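Local coordinates for protein probable eukaryotic D-amino acid tRNA deacylase, LMAJ005534AAA (PDB 1TC5) that probably hydrolyses D-tyrosyl-tRNA(Tyr) to D-tyrosine and free tRNA(Tyr), which could protect the cell against D-tyrosine, at residues G21-N26 against N176-R181; K30-G35 against R168-T173; P98-G103 against H114-K119; M9-M14 against V40-L45. All coordinates share one frame; numbering follows the deposited sequence.

Contact 1. Residues G21-N26 against N176-R181; sequences GHLLVN and NRQGLR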
loop_
_atom_site.group_PDB
_atom_site.type_symbol
_atom_site.label_atom_id
_atom_site.label_comp_id
_atom_site.label_asym_id
_atom_site.label_seq_id
_atom_site.Cartn_x
_atom_site.Cartn_y
_atom_site.Cartn_z
ATOM N N GLY A 21 8.737 8.724 -4.923
ATOM C CA GLY A 21 7.346 9.100 -4.733
ATOM C C GLY A 21 7.025 10.536 -5.110
ATOM O O GLY A 21 7.861 11.430 -4.989
ATOM N N HIS A 22 5.797 10.722 -5.590
ATOM C CA HIS A 22 5.168 12.020 -5.841
ATOM C C HIS A 22 3.803 12.048 -5.146
ATOM O O HIS A 22 2.951 11.195 -5.403
ATOM C CB HIS A 22 4.955 12.291 -7.347
ATOM C CG HIS A 22 6.128 11.935 -8.190
ATOM N ND1 HIS A 22 7.222 12.761 -8.330
ATOM C CD2 HIS A 22 6.391 10.829 -8.930
ATOM C CE1 HIS A 22 8.112 12.173 -9.114
ATOM N NE2 HIS A 22 7.631 11.005 -9.495
ATOM N N LEU A 23 3.596 13.038 -4.285
ATOM C CA LEU A 23 2.366 13.164 -3.528
ATOM C C LEU A 23 1.709 14.529 -3.802
ATOM O O LEU A 23 2.318 15.559 -3.651
ATOM C CB LEU A 23 2.634 12.951 -2.024
ATOM C CG LEU A 23 1.414 13.001 -1.089
ATOM C CD1 LEU A 23 0.445 11.910 -1.409
ATOM C CD2 LEU A 23 1.834 12.926 0.386
ATOM N N LEU A 24 0.448 14.493 -4.197
ATOM C CA LEU A 24 -0.350 15.671 -4.465
ATOM C C LEU A 24 -0.748 16.338 -3.151
ATOM O O LEU A 24 -1.330 15.700 -2.259
ATOM C CB LEU A 24 -1.593 15.267 -5.241
ATOM C CG LEU A 24 -2.525 16.362 -5.750
ATOM C CD1 LEU A 24 -1.914 17.084 -6.958
ATOM C CD2 LEU A 24 -3.852 15.753 -6.103
ATOM N N VAL A 25 -0.438 17.631 -3.036
ATOM C CA VAL A 25 -0.637 18.357 -1.778
ATOM C C VAL A 25 -1.699 19.466 -1.811
ATOM O O VAL A 25 -2.087 19.940 -0.755
ATOM C CB VAL A 25 0.687 18.953 -1.253
ATOM C CG1 VAL A 25 1.650 17.817 -0.882
ATOM C CG2 VAL A 25 1.305 19.909 -2.273
ATOM N N ASN A 26 -2.160 19.882 -2.990
ATOM C CA ASN A 26 -3.172 20.955 -3.092
ATOM C C ASN A 26 -4.509 20.544 -3.755
ATOM O O ASN A 26 -5.303 21.384 -4.158
ATOM C CB ASN A 26 -2.589 22.205 -3.785
ATOM C CG ASN A 26 -2.338 22.003 -5.268
ATOM O OD1 ASN A 26 -2.446 20.905 -5.769
ATOM N ND2 ASN A 26 -1.982 23.078 -5.973
ATOM N N ASN A 176 -6.892 16.231 2.590
ATOM C CA ASN A 176 -6.867 16.324 1.129
ATOM C C ASN A 176 -6.948 14.943 0.480
ATOM O O ASN A 176 -6.775 13.916 1.127
ATOM C CB ASN A 176 -5.612 17.080 0.604
ATOM C CG ASN A 176 -5.791 18.595 0.585
ATOM O OD1 ASN A 176 -6.672 19.134 1.255
ATOM N ND2 ASN A 176 -4.938 19.293 -0.174
ATOM N N ARG A 177 -7.234 14.946 -0.818
ATOM C CA ARG A 177 -7.151 13.756 -1.661
ATOM C C ARG A 177 -5.676 13.486 -1.943
ATOM O O ARG A 177 -4.970 14.362 -2.416
ATOM C CB ARG A 177 -7.916 13.993 -2.965
ATOM C CG ARG A 177 -7.859 12.854 -3.981
ATOM C CD ARG A 177 -8.873 13.004 -5.124
ATOM N NE ARG A 177 -8.620 14.214 -5.911
ATOM C CZ ARG A 177 -7.594 14.395 -6.754
ATOM N NH1 ARG A 177 -6.708 13.431 -6.991
ATOM N NH2 ARG A 177 -7.464 15.546 -7.389
ATOM N N GLN A 178 -5.231 12.270 -1.653
ATOM C CA GLN A 178 -3.800 11.923 -1.657
ATOM C C GLN A 178 -3.394 11.303 -3.013
ATOM O O GLN A 178 -3.021 10.108 -3.122
ATOM C CB GLN A 178 -3.494 10.979 -0.491
ATOM C CG GLN A 178 -3.967 11.466 0.886
ATOM C CD GLN A 178 -3.284 12.749 1.320
ATOM O OE1 GLN A 178 -2.058 12.904 1.171
ATOM N NE2 GLN A 178 -4.073 13.686 1.830
ATOM N N GLY A 179 -3.488 12.125 -4.057
ATOM C CA GLY A 179 -2.985 11.741 -5.363
ATOM C C GLY A 179 -1.530 11.288 -5.260
ATOM O O GLY A 179 -0.712 11.934 -4.619
ATOM N N LEU A 180 -1.208 10.185 -5.917
ATOM C CA LEU A 180 0.053 9.491 -5.690
ATOM C C LEU A 180 0.651 8.917 -6.973
ATOM O O LEU A 180 -0.056 8.322 -7.790
ATOM C CB LEU A 180 -0.170 8.339 -4.691
ATOM C CG LEU A 180 1.064 7.499 -4.332
ATOM C CD1 LEU A 180 2.109 8.321 -3.575
ATOM C CD2 LEU A 180 0.655 6.277 -3.521
ATOM N N ARG A 181 1.962 9.092 -7.129
ATOM C CA ARG A 181 2.750 8.266 -8.032
ATOM C C ARG A 181 3.869 7.631 -7.209
ATOM O O ARG A 181 4.604 8.320 -6.502
ATOM C CB ARG A 181 3.314 9.099 -9.194
ATOM C CG ARG A 181 2.262 9.934 -9.951
ATOM C CD ARG A 181 2.776 10.598 -11.240
ATOM N NE ARG A 181 2.318 11.988 -11.384
ATOM C CZ ARG A 181 3.107 13.054 -11.572
ATOM N NH1 ARG A 181 4.433 12.941 -11.652
ATOM N NH2 ARG A 181 2.560 14.256 -11.693
HETATM O O HOH W 1 -1.498 15.540 0.265
#

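Contact 2. Residues K30-G35 against R168-T173; sequences KYVRAG and RVISGT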
loop_
_atom_site.group_PDB
_atom_site.type_symbol
_atom_site.label_atom_id
_atom_site.label_comp_id
_atom_site.label_asym_id
_atom_site.label_seq_id
_atom_site.Cartn_x
_atom_site.Cartn_y
_atom_site.Cartn_z
ATOM N N LYS A 30 -0.124 20.251 -7.752
ATOM C CA LYS A 30 1.163 20.452 -7.103
ATOM C C LYS A 30 1.552 19.132 -6.390
ATOM O O LYS A 30 0.843 18.658 -5.505
ATOM C CB LYS A 30 1.111 21.654 -6.143
ATOM C CG LYS A 30 2.476 22.042 -5.552
ATOM C CD LYS A 30 2.354 23.261 -4.604
ATOM C CE LYS A 30 3.713 23.856 -4.204
ATOM N NZ LYS A 30 4.413 23.069 -3.150
ATOM N N TYR A 31 2.665 18.544 -6.824
ATOM C CA TYR A 31 3.225 17.348 -6.222
ATOM C C TYR A 31 4.536 17.657 -5.529
ATOM O O TYR A 31 5.362 18.405 -6.052
ATOM C CB TYR A 31 3.474 16.288 -7.283
ATOM C CG TYR A 31 2.224 15.763 -7.925
ATOM C CD1 TYR A 31 1.628 16.439 -8.994
ATOM C CD2 TYR A 31 1.644 14.573 -7.483
ATOM C CE1 TYR A 31 0.466 15.958 -9.595
ATOM C CE2 TYR A 31 0.492 14.082 -8.068
ATOM C CZ TYR A 31 -0.099 14.785 -9.130
ATOM O OH TYR A 31 -1.241 14.288 -9.713
ATOM N N VAL A 32 4.718 17.056 -4.354
ATOM C CA VAL A 32 5.992 17.079 -3.643
ATOM C C VAL A 32 6.649 15.697 -3.768
ATOM O O VAL A 32 5.964 14.644 -3.852
ATOM C CB VAL A 32 5.813 17.479 -2.164
ATOM C CG1 VAL A 32 5.278 18.879 -2.076
ATOM C CG2 VAL A 32 4.858 16.535 -1.424
ATOM N N ARG A 33 7.974 15.701 -3.767
ATOM C CA ARG A 33 8.735 14.534 -4.137
ATOM C C ARG A 33 9.563 13.964 -3.003
ATOM O O ARG A 33 10.094 14.704 -2.144
ATOM C CB ARG A 33 9.654 14.903 -5.290
ATOM C CG ARG A 33 8.899 15.253 -6.562
ATOM C CD ARG A 33 9.803 15.247 -7.765
ATOM N NE ARG A 33 10.315 13.897 -7.991
ATOM C CZ ARG A 33 11.160 13.552 -8.948
ATOM N NH1 ARG A 33 11.606 14.456 -9.809
ATOM N NH2 ARG A 33 11.543 12.291 -9.058
ATOM N N ALA A 34 9.683 12.640 -3.032
ATOM C CA ALA A 34 10.658 11.920 -2.227
ATOM C C ALA A 34 11.449 10.929 -3.073
ATOM O O ALA A 34 10.947 10.392 -4.066
ATOM C CB ALA A 34 9.957 11.176 -1.085
ATOM N N GLY A 35 12.693 10.681 -2.655
ATOM C CA GLY A 35 13.494 9.617 -3.242
ATOM C C GLY A 35 13.411 8.338 -2.431
ATOM O O GLY A 35 12.374 8.015 -1.842
ATOM N N ARG A 168 14.681 13.518 3.717
ATOM C CA ARG A 168 13.398 14.236 3.697
ATOM C C ARG A 168 12.365 13.576 4.570
ATOM O O ARG A 168 12.410 12.373 4.800
ATOM C CB ARG A 168 12.873 14.376 2.271
ATOM C CG ARG A 168 13.779 15.255 1.451
ATOM C CD ARG A 168 13.290 15.569 0.075
ATOM N NE ARG A 168 13.773 14.560 -0.836
ATOM C CZ ARG A 168 14.748 14.701 -1.717
ATOM N NH1 ARG A 168 15.360 15.861 -1.954
ATOM N NH2 ARG A 168 15.097 13.634 -2.407
ATOM N N VAL A 169 11.457 14.388 5.098
ATOM C CA VAL A 169 10.241 13.895 5.732
ATOM C C VAL A 169 9.109 14.684 5.053
ATOM O O VAL A 169 8.833 15.844 5.404
ATOM C CB VAL A 169 10.254 14.102 7.275
ATOM C CG1 VAL A 169 8.923 13.711 7.870
ATOM C CG2 VAL A 169 11.368 13.327 7.920
ATOM N N ILE A 170 8.523 14.048 4.038
ATOM C CA ILE A 170 7.445 14.602 3.250
ATOM C C ILE A 170 6.159 14.040 3.807
ATOM O O ILE A 170 6.110 12.879 4.161
ATOM C CB ILE A 170 7.581 14.221 1.745
ATOM C CG1 ILE A 170 8.977 14.545 1.200
ATOM C CG2 ILE A 170 6.507 14.919 0.931
ATOM C CD1 ILE A 170 9.443 16.010 1.396
ATOM N N SER A 171 5.134 14.881 3.900
ATOM C CA SER A 171 3.847 14.469 4.446
ATOM C C SER A 171 2.671 15.091 3.687
ATOM O O SER A 171 2.714 16.248 3.238
ATOM C CB SER A 171 3.783 14.802 5.945
ATOM O OG SER A 171 4.127 16.154 6.177
ATOM N N GLY A 172 1.609 14.304 3.552
ATOM C CA GLY A 172 0.393 14.752 2.916
ATOM C C GLY A 172 -0.316 15.836 3.688
ATOM O O GLY A 172 -0.117 16.018 4.888
ATOM N N THR A 173 -1.114 16.606 2.967
ATOM C CA THR A 173 -1.977 17.618 3.566
ATOM C C THR A 173 -3.167 16.875 4.133
ATOM O O THR A 173 -3.872 16.184 3.380
ATOM C CB THR A 173 -2.395 18.607 2.459
ATOM O OG1 THR A 173 -1.212 19.219 1.908
ATOM C CG2 THR A 173 -3.220 19.787 3.013
#

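Contact 3. Residues P98-G103 against H114-K119; sequences PQASLG and HQLVAK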
loop_
_atom_site.group_PDB
_atom_site.type_symbol
_atom_site.label_atom_id
_atom_site.label_comp_id
_atom_site.label_asym_id
_atom_site.label_seq_id
_atom_site.Cartn_x
_atom_site.Cartn_y
_atom_site.Cartn_z
ATOM N N PRO A 98 -1.648 10.262 5.122
ATOM C CA PRO A 98 -2.760 9.941 6.007
ATOM C C PRO A 98 -3.731 9.045 5.243
ATOM O O PRO A 98 -4.140 9.391 4.131
ATOM C CB PRO A 98 -3.376 11.312 6.330
ATOM C CG PRO A 98 -3.008 12.208 5.179
ATOM C CD PRO A 98 -1.713 11.658 4.632
ATOM N N GLN A 99 -4.041 7.886 5.822
ATOM C CA GLN A 99 -4.955 6.922 5.224
ATOM C C GLN A 99 -5.828 6.330 6.312
ATOM O O GLN A 99 -5.630 5.198 6.707
ATOM C CB GLN A 99 -4.156 5.825 4.527
ATOM C CG GLN A 99 -3.442 6.302 3.282
ATOM C CD GLN A 99 -4.391 6.433 2.109
ATOM O OE1 GLN A 99 -4.728 5.420 1.486
ATOM N NE2 GLN A 99 -4.859 7.667 1.829
ATOM N N ALA A 100 -6.810 7.116 6.755
ATOM C CA ALA A 100 -7.674 6.779 7.870
ATOM C C ALA A 100 -8.514 5.544 7.543
ATOM O O ALA A 100 -8.902 4.800 8.445
ATOM C CB ALA A 100 -8.567 7.969 8.201
ATOM N N SER A 101 -8.734 5.320 6.246
ATOM C CA SER A 101 -9.543 4.202 5.742
ATOM C C SER A 101 -8.980 2.810 6.063
ATOM O O SER A 101 -9.691 1.809 5.922
ATOM C CB SER A 101 -9.698 4.345 4.234
ATOM O OG SER A 101 -8.441 4.563 3.600
ATOM N N LEU A 102 -7.718 2.752 6.494
ATOM C CA LEU A 102 -7.077 1.529 7.037
ATOM C C LEU A 102 -7.820 0.912 8.237
ATOM O O LEU A 102 -7.645 -0.287 8.535
ATOM C CB LEU A 102 -5.635 1.838 7.500
ATOM C CG LEU A 102 -4.581 2.109 6.416
ATOM C CD1 LEU A 102 -3.294 2.680 7.032
ATOM C CD2 LEU A 102 -4.295 0.833 5.600
ATOM N N GLY A 103 -8.628 1.736 8.920
ATOM C CA GLY A 103 -9.468 1.283 10.023
ATOM C C GLY A 103 -10.836 0.780 9.606
ATOM O O GLY A 103 -11.570 0.275 10.446
ATOM N N HIS A 114 -16.242 2.912 12.027
ATOM C CA HIS A 114 -16.502 3.205 13.441
ATOM C C HIS A 114 -15.227 3.217 14.317
ATOM O O HIS A 114 -15.204 3.867 15.360
ATOM C CB HIS A 114 -17.548 2.222 13.987
ATOM C CG HIS A 114 -18.859 2.226 13.216
ATOM N ND1 HIS A 114 -19.480 3.387 12.790
ATOM C CD2 HIS A 114 -19.669 1.209 12.818
ATOM C CE1 HIS A 114 -20.606 3.083 12.162
ATOM N NE2 HIS A 114 -20.747 1.768 12.169
ATOM N N GLN A 115 -14.171 2.524 13.891
ATOM C CA GLN A 115 -12.887 2.476 14.617
ATOM C C GLN A 115 -12.031 3.743 14.391
ATOM O O GLN A 115 -10.999 3.903 15.049
ATOM C CB GLN A 115 -12.009 1.283 14.158
ATOM C CG GLN A 115 -12.264 -0.105 14.734
ATOM C CD GLN A 115 -11.174 -1.141 14.281
ATOM O OE1 GLN A 115 -10.703 -1.922 15.114
ATOM N NE2 GLN A 115 -10.768 -1.125 12.971
ATOM N N LEU A 116 -12.392 4.596 13.429
ATOM C CA LEU A 116 -11.583 5.771 13.109
ATOM C C LEU A 116 -11.799 6.861 14.163
ATOM O O LEU A 116 -12.938 7.167 14.545
ATOM C CB LEU A 116 -11.899 6.319 11.707
ATOM C CG LEU A 116 -11.261 5.623 10.500
ATOM C CD1 LEU A 116 -11.562 4.125 10.519
ATOM C CD2 LEU A 116 -11.728 6.252 9.175
ATOM N N VAL A 117 -10.712 7.439 14.653
ATOM C CA VAL A 117 -10.801 8.602 15.552
ATOM C C VAL A 117 -11.497 9.725 14.815
ATOM O O VAL A 117 -11.474 9.776 13.583
ATOM C CB VAL A 117 -9.381 9.144 16.045
ATOM C CG1 VAL A 117 -8.673 8.156 16.933
ATOM C CG2 VAL A 117 -8.497 9.573 14.882
ATOM N N ALA A 118 -12.123 10.616 15.573
ATOM C CA ALA A 118 -12.744 11.825 15.042
ATOM C C ALA A 118 -11.738 12.657 14.234
ATOM O O ALA A 118 -10.516 12.515 14.391
ATOM C CB ALA A 118 -13.309 12.634 16.185
ATOM N N LYS A 119 -12.271 13.497 13.357
ATOM C CA LYS A 119 -11.491 14.271 12.423
ATOM C C LYS A 119 -10.445 15.147 13.112
ATOM O O LYS A 119 -9.289 15.138 12.737
ATOM C CB LYS A 119 -12.433 15.137 11.580
ATOM C CG LYS A 119 -11.803 15.815 10.376
ATOM C CD LYS A 119 -12.868 16.600 9.589
ATOM C CE LYS A 119 -12.403 16.936 8.156
ATOM N NZ LYS A 119 -12.487 18.415 7.835
HETATM O O HOH W 2 -13.971 0.625 11.716
#

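Contact 4. Residues M9-M14 against V40-L45; sequences MTIRVM and VYIAFL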
loop_
_atom_site.group_PDB
_atom_site.type_symbol
_atom_site.label_atom_id
_atom_site.label_comp_id
_atom_site.label_asym_id
_atom_site.label_seq_id
_atom_site.Cartn_x
_atom_site.Cartn_y
_atom_site.Cartn_z
ATOM N N MET A 9 -5.914 3.059 22.302
ATOM C CA MET A 9 -5.877 3.521 20.913
ATOM C C MET A 9 -4.719 2.907 20.088
ATOM O O MET A 9 -3.567 2.853 20.550
ATOM C CB MET A 9 -5.762 5.047 20.883
ATOM C CG MET A 9 -7.084 5.785 21.159
ATOM S SD MET A 9 -7.088 7.495 20.496
ATOM C CE MET A 9 -8.707 8.141 21.155
ATOM N N THR A 10 -5.038 2.485 18.859
ATOM C CA THR A 10 -4.077 1.880 17.948
ATOM C C THR A 10 -3.611 2.867 16.857
ATOM O O THR A 10 -4.404 3.561 16.245
ATOM C CB THR A 10 -4.702 0.606 17.311
ATOM O OG1 THR A 10 -5.051 -0.337 18.341
ATOM C CG2 THR A 10 -3.703 -0.145 16.453
ATOM N N ILE A 11 -2.310 2.936 16.646
ATOM C CA ILE A 11 -1.740 3.590 15.471
ATOM C C ILE A 11 -1.457 2.472 14.479
ATOM O O ILE A 11 -0.600 1.628 14.744
ATOM C CB ILE A 11 -0.427 4.335 15.834
ATOM C CG1 ILE A 11 -0.699 5.483 16.811
ATOM C CG2 ILE A 11 0.264 4.868 14.579
ATOM C CD1 ILE A 11 0.485 5.816 17.679
ATOM N N ARG A 12 -2.190 2.446 13.364
ATOM C CA ARG A 12 -1.975 1.469 12.291
ATOM C C ARG A 12 -1.134 2.088 11.200
ATOM O O ARG A 12 -1.468 3.155 10.693
ATOM C CB ARG A 12 -3.319 1.049 11.689
ATOM C CG ARG A 12 -3.207 0.127 10.461
ATOM C CD ARG A 12 -4.461 -0.662 10.199
ATOM N NE ARG A 12 -4.708 -1.578 11.312
ATOM C CZ ARG A 12 -5.882 -2.143 11.583
ATOM N NH1 ARG A 12 -6.928 -1.944 10.815
ATOM N NH2 ARG A 12 -5.998 -2.933 12.625
ATOM N N VAL A 13 -0.034 1.433 10.847
ATOM C CA VAL A 13 0.746 1.879 9.692
ATOM C C VAL A 13 0.969 0.776 8.661
ATOM O O VAL A 13 1.204 -0.360 9.009
ATOM C CB VAL A 13 2.127 2.502 10.085
ATOM C CG1 VAL A 13 1.936 3.797 10.858
ATOM C CG2 VAL A 13 2.994 1.530 10.852
ATOM N N MET A 14 0.911 1.151 7.391
ATOM C CA MET A 14 1.349 0.303 6.294
ATOM C C MET A 14 2.634 0.931 5.733
ATOM O O MET A 14 2.651 2.112 5.389
ATOM C CB MET A 14 0.266 0.199 5.208
ATOM C CG MET A 14 0.638 -0.692 4.028
ATOM S SD MET A 14 -0.631 -0.835 2.723
ATOM C CE MET A 14 0.204 -0.046 1.355
ATOM N N VAL A 40 4.893 5.655 4.215
ATOM C CA VAL A 40 4.123 5.311 5.402
ATOM C C VAL A 40 2.692 5.757 5.166
ATOM O O VAL A 40 2.469 6.941 4.923
ATOM C CB VAL A 40 4.676 6.086 6.632
ATOM C CG1 VAL A 40 3.877 5.808 7.894
ATOM C CG2 VAL A 40 6.158 5.780 6.857
ATOM N N TYR A 41 1.747 4.823 5.213
ATOM C CA TYR A 41 0.323 5.119 5.342
ATOM C C TYR A 41 -0.092 5.007 6.820
ATOM O O TYR A 41 0.208 4.025 7.467
ATOM C CB TYR A 41 -0.513 4.127 4.537
ATOM C CG TYR A 41 -0.421 4.134 3.023
ATOM C CD1 TYR A 41 0.311 5.071 2.332
ATOM C CD2 TYR A 41 -1.106 3.164 2.272
ATOM C CE1 TYR A 41 0.381 5.048 0.924
ATOM C CE2 TYR A 41 -1.051 3.137 0.890
ATOM C CZ TYR A 41 -0.307 4.088 0.209
ATOM O OH TYR A 41 -0.237 4.074 -1.176
ATOM N N ILE A 42 -0.817 5.994 7.348
ATOM C CA ILE A 42 -1.116 6.013 8.763
ATOM C C ILE A 42 -2.596 6.300 9.083
ATOM O O ILE A 42 -3.235 7.166 8.492
ATOM C CB ILE A 42 -0.167 7.044 9.482
ATOM C CG1 ILE A 42 -0.315 6.992 11.003
ATOM C CG2 ILE A 42 -0.350 8.466 8.942
ATOM C CD1 ILE A 42 0.916 7.592 11.700
ATOM N N ALA A 43 -3.096 5.576 10.068
ATOM C CA ALA A 43 -4.449 5.740 10.579
ATOM C C ALA A 43 -4.389 5.643 12.081
ATOM O O ALA A 43 -3.589 4.882 12.626
ATOM C CB ALA A 43 -5.334 4.652 10.068
ATOM N N PHE A 44 -5.258 6.411 12.725
ATOM C CA PHE A 44 -5.372 6.474 14.152
ATOM C C PHE A 44 -6.741 5.936 14.518
ATOM O O PHE A 44 -7.759 6.509 14.147
ATOM C CB PHE A 44 -5.165 7.921 14.671
ATOM C CG PHE A 44 -3.833 8.501 14.294
ATOM C CD1 PHE A 44 -2.695 8.166 14.998
ATOM C CD2 PHE A 44 -3.717 9.378 13.240
ATOM C CE1 PHE A 44 -1.463 8.675 14.647
ATOM C CE2 PHE A 44 -2.475 9.882 12.877
ATOM C CZ PHE A 44 -1.353 9.525 13.577
ATOM N N LEU A 45 -6.731 4.847 15.291
ATOM C CA LEU A 45 -7.899 4.023 15.553
ATOM C C LEU A 45 -8.227 3.999 17.034
ATOM O O LEU A 45 -7.348 4.239 17.865
ATOM C CB LEU A 45 -7.640 2.599 15.073
ATOM C CG LEU A 45 -7.100 2.550 13.630
ATOM C CD1 LEU A 45 -6.987 1.094 13.165
ATOM C CD2 LEU A 45 -7.952 3.392 12.663
#

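Contact 1. Residues G21-N26 against N176-R181
H22 and R181 face each other as an antiparallel hydrogen-bonded pair, where strand 20-24 meets strand 180-184 in the chain's small three-stranded antiparallel sheet. This end is the tight one. H22 N gives its hydrogen to R181 O at 2.8 Å, and R181 N answers to H22 O at 2.9 Å. On the same sheet face the H22 ring crosses R181: CD2 sits 3.5 Å from R181 CB, and R181 NH1 stands over one ring face near the rim, the two planes 40° apart. R181 also makes a cation-pi contact with Y31.

Two residues on, L24 N reaches G179 O at 2.8 Å in an almost straight bond (177°), and L23 CD1 packs on the same carbonyl oxygen at 3.4 Å. Beyond G179 the chains part. Q178, centre of an inverse gamma turn, turns its OE1 to water 1, which also donates to L24 O, so water 1 bridges the L24 carbonyl and the Q178 side-chain amide. On the more exposed side L24 CD2 touches the R177 guanidinium at 3.8 Å from NH1, a group held by E185 O of the second subunit. Direct amide-carbonyl pairing thus gives way to a water bridge as the chains diverge beyond G179, while L180 and R181 carry the sheet on into a strand of the second subunit.

Contact 2. Residues K30-G35 against R168-T173
V32 and I170 meet between two beta-sheets: strand 31-34 is, within this chain, an outermost strand of the three-stranded antiparallel sheet, and strand 169-171 is likewise outermost in the mixed five-stranded sheet. The strand axes run 7.8 Å apart at 148°, too far for backbone pairing, so side chains fill the space between them.

Apolar packing carries the centre. V32 CG2 presses on I170 CG2 at 3.3 Å, closer than two methyls normally sit, as the side chains run antiparallel past one another. The I170 branches divide the work: CG2, anti to the backbone N, goes to V32, whereas CG1, beside that N (chi1 -51°), turns to the next residues of the facing strand. There it lies 4.2 Å from A34 CB. I170 also packs on L95 of its own sheet, and V32 on V25.

Carbon-to-carbonyl contact comes next, with I170 CG1 3.5 Å from R33 O and CD1 of the same isoleucine close by.

The polar element is R168, whose chain bends at chi3 (-90°) and lays the guanidinium beside the end of strand 31-34. Its NE forms a salt bridge with D93, and D93 OD2 also accepts from G35 N, so one carboxylate ties the two segments together indirectly. R168 NH2 itself lies 3.8 Å from G35 N, which approaches the rim of the guanidinium, close to level with it.

Contact 3. Residues P98-G103 against H114-K119
L116 holds CG beside its own backbone N and anti to the carbonyl carbon (chi1 -80°), which places the branched end of the side chain against A100 and G103; Q115, with a similar first torsion and an extended chain beyond CG, carries its amide to the carbonyl of G103. The contact joins the short 3-10 turn 100-103, just after strand 93-98, to the loop that leads into helix 119-136.

L116 straddles the A100 carbonyl: CG lies 3.2 Å from A100 O, with both methyls close to the same oxygen. CD2 then continues to A100 CB at 3.7 Å, while CD1 turns the other way and rests 3.5 Å from G103 C. With no side chain on G103, this methyl comes right up to the backbone. That A100 oxygen also accepts G103 N within the turn.

The polar half centres on G103 O. Q115 NE2 donates to it at 3.0 Å with an N-H...O angle of 154°; the oxygen lies in the amide plane, though the donor is tilted from the carbonyl plane. Water 2 lies 2.7 Å from G103 O and accepts from Q115 N, linking the same two residues a second way. S101 OG bonds to T189 O of the second subunit. A side-chain amide and a water thus gather at one carbonyl oxygen, fastening the loop to the turn where strand pairing is absent.

Contact 4. Residues M9-M14 against V40-L45
Two inner, neighbouring strands of the mixed five-stranded sheet, 10-18 and 37-45, pair antiparallel here, with T10, R12 and M14 in hydrogen-bonded register opposite L45, A43 and Y41. Six backbone bonds join them. The inner ones are regular, such as R12 N to A43 O at 2.9 Å, but at the T10 end T10 N to L45 O is longer (3.1 Å) and bent (138°).

The face bearing I11, V13, I42 and F44 packs through hydrocarbon and ring atoms. I11 CG1 meets the edge of the F44 ring, 3.8 Å from CD1, and V13 CG1 lies 3.9 Å from I42 CG1, the side chains running alongside each other. Helices 55-67 and 119-136 cover this face.

On the other face L45 CD1 sits over the centre of the R12 guanidinium, 3.8 Å from CZ. R12 gets there with CG anti to the backbone N (chi1 174°) and a bend at chi3; its NE forms a salt bridge with D193 and NH1 bonds to L102 O. Farther along, in one of two modelled conformers, M14 SD lies 5.1 Å from the Y41 ring centroid, obliquely, a tentative Met-aromatic contact. Y41 OH bonds to Q16 of the second subunit. One face therefore seals a hydrophobic core against helices, while the other sets aliphatic carbon against a guanidinium paired with D193 and contributes to the dimer interface.

Contacts 1, 2 and 4 are buried, whereas contact 3 is partly buried among loops. Contacts 1 and 2 share the three-stranded sheet: strand 31-34, which faces the mixed sheet in contact 2, lies next to strand 20-24 of contact 1, with L23 N 2.9 Å from V32 O. Contacts 3 and 4 also adjoin, Q99 N lying 2.9 Å from I42 O, a probable hydrogen bond, and their centres are about 8 Å apart. Contacts 2 and 4 both reach the mixed sheet. Regular strand bonding dominates contact 4, side-chain packing contact 2, water and a side-chain amide contact 3. Contacts 1, 3 and 4 reach the second subunit; contact 2 touches no other chain.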